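Local coordinates for pirin-like protein YhaK (Escherichia coli, PDB 2VEC) that is a monomeric cytoplasmic bicupin of the pirin family, regarded as redox-sensitive, that lacks quercetin 2,3-dioxygenase activity, at residues Ser117-Pro120 / Gly121-Tyr124. Numbering follows the deposited sequence.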
loop_
_atom_site.group_PDB
_atom_site.type_symbol
_atom_site.label_atom_id
_atom_site.label_comp_id
_atom_site.label_asym_id
_atom_site.label_seq_id
_atom_site.Cartn_x
_atom_site.Cartn_y
_atom_site.Cartn_z
ATOM N N SER A 117 0.665 13.816 -1.415
ATOM C CA SER A 117 0.271 14.155 -2.797
ATOM C C SER A 117 1.349 15.105 -3.219
ATOM O O SER A 117 1.348 16.263 -2.793
ATOM C CB SER A 117 -1.111 14.797 -2.832
ATOM O OG SER A 117 -2.062 13.794 -2.474
ATOM N N THR A 118 2.336 14.584 -3.947
ATOM C CA THR A 118 3.605 15.300 -4.091
ATOM C C THR A 118 3.506 16.365 -5.171
ATOM O O THR A 118 2.606 16.322 -6.032
ATOM C CB THR A 118 4.794 14.358 -4.389
ATOM O OG1 THR A 118 4.628 13.791 -5.686
ATOM C CG2 THR A 118 4.881 13.226 -3.352
ATOM N N GLN A 119 4.440 17.305 -5.122
ATOM C CA GLN A 119 4.423 18.460 -6.002
ATOM C C GLN A 119 5.735 18.535 -6.759
ATOM O O GLN A 119 6.788 18.289 -6.188
ATOM C CB GLN A 119 4.259 19.762 -5.211
ATOM C CG GLN A 119 3.194 19.800 -4.131
ATOM C CD GLN A 119 3.269 21.116 -3.320
ATOM O OE1 GLN A 119 3.863 21.170 -2.229
ATOM N NE2 GLN A 119 2.701 22.197 -3.881
ATOM N N PRO A 120 5.673 18.876 -8.055
ATOM C CA PRO A 120 6.833 19.061 -8.935
ATOM C C PRO A 120 7.999 19.823 -8.319
ATOM O O PRO A 120 7.828 20.951 -7.855
ATOM C CB PRO A 120 6.245 19.870 -10.092
ATOM C CG PRO A 120 4.858 19.354 -10.206
ATOM C CD PRO A 120 4.406 19.060 -8.792
ATOM N N GLY A 121 9.179 19.201 -8.314
ATOM C CA GLY A 121 10.403 19.879 -7.863
ATOM C C GLY A 121 10.533 20.038 -6.354
ATOM O O GLY A 121 11.447 20.702 -5.876
ATOM N N VAL A 122 9.625 19.435 -5.590
ATOM C CA VAL A 122 9.703 19.536 -4.145
ATOM C C VAL A 122 10.475 18.306 -3.653
ATOM O O VAL A 122 10.294 17.228 -4.183
ATOM C CB VAL A 122 8.283 19.701 -3.520
ATOM C CG1 VAL A 122 8.311 19.565 -1.998
ATOM C CG2 VAL A 122 7.665 21.057 -3.949
ATOM N N SER A 123 11.356 18.483 -2.676
ATOM C CA SER A 123 12.138 17.378 -2.115
ATOM C C SER A 123 11.501 16.877 -0.835
ATOM O O SER A 123 11.006 17.678 -0.037
ATOM C CB SER A 123 13.573 17.822 -1.816
ATOM O OG SER A 123 14.377 17.756 -2.976
ATOM N N TYR A 124 11.580 15.564 -0.614
ATOM C CA TYR A 124 10.904 14.901 0.483
ATOM C C TYR A 124 11.861 14.031 1.272
ATOM O O TYR A 124 12.657 13.296 0.695
ATOM C CB TYR A 124 9.752 14.017 -0.070
ATOM C CG TYR A 124 8.669 14.828 -0.738
ATOM C CD1 TYR A 124 7.564 15.298 -0.013
ATOM C CD2 TYR A 124 8.759 15.162 -2.100
ATOM C CE1 TYR A 124 6.548 16.072 -0.652
ATOM C CE2 TYR A 124 7.780 15.930 -2.721
ATOM C CZ TYR A 124 6.682 16.381 -2.001
ATOM O OH TYR A 124 5.733 17.153 -2.654
HETATM O O HOH W 1 8.794 15.912 -6.542
HETATM O O HOH W 2 4.579 18.646 -1.018
#
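Gln-119 to Val-122 form a type II beta turn, closed by Val-122 N donating to Gln-119 O at 3.1 Å, with Pro-120 and Gly-121 at the corners. Gly-121 suits its position because its phi is positive (76°) and a beta-carbon there would collide with the carbonyl oxygen of Pro-120. A water lies within bonding distance of both Gln-119 O and Val-122 O and can donate to either, though it has other acceptors too.

Inside the bend, the ring of Tyr-124 reaches back to the incoming chain. With CG beside the backbone N, the phenol points toward Thr-118 and Gln-119. Its OH accepts the backbone N-H of Gln-119, the N to OH distance being 2.8 Å and the bond moderately bent (149° at the hydrogen), and the donor lies near the ring plane. Thr-118 CG2 sits over one ring face, 4.2 Å from the centroid and 23° off the normal, a CH-pi contact displaced toward the CZ-CE2 rim. The methyl faces the ring while OG1 of the same residue bonds to Val-85 O at the start of strand 85-93. Gln-119 crosses Val-122 at an angle, CB meeting CG2 at 3.9 Å. Its amide, steeply inclined to the phenol ring, takes part through OE1, which can accept from a second water whose O is 2.5 Å from Tyr-124 OH.

The loop joins strand 112-116 of one sheet to strand 124-128 of the other in the N-terminal cupin domain. Tyr-124, at the start of the second strand, thereby holds the beginning of the loop, just after strand 112-116. The phenol oxygen of the buried Tyr-124 has both a peptide N-H and a water as partners, which would help hold the hydroxyl in place while the methyl packs one face; together they probably limit rotation of the ring.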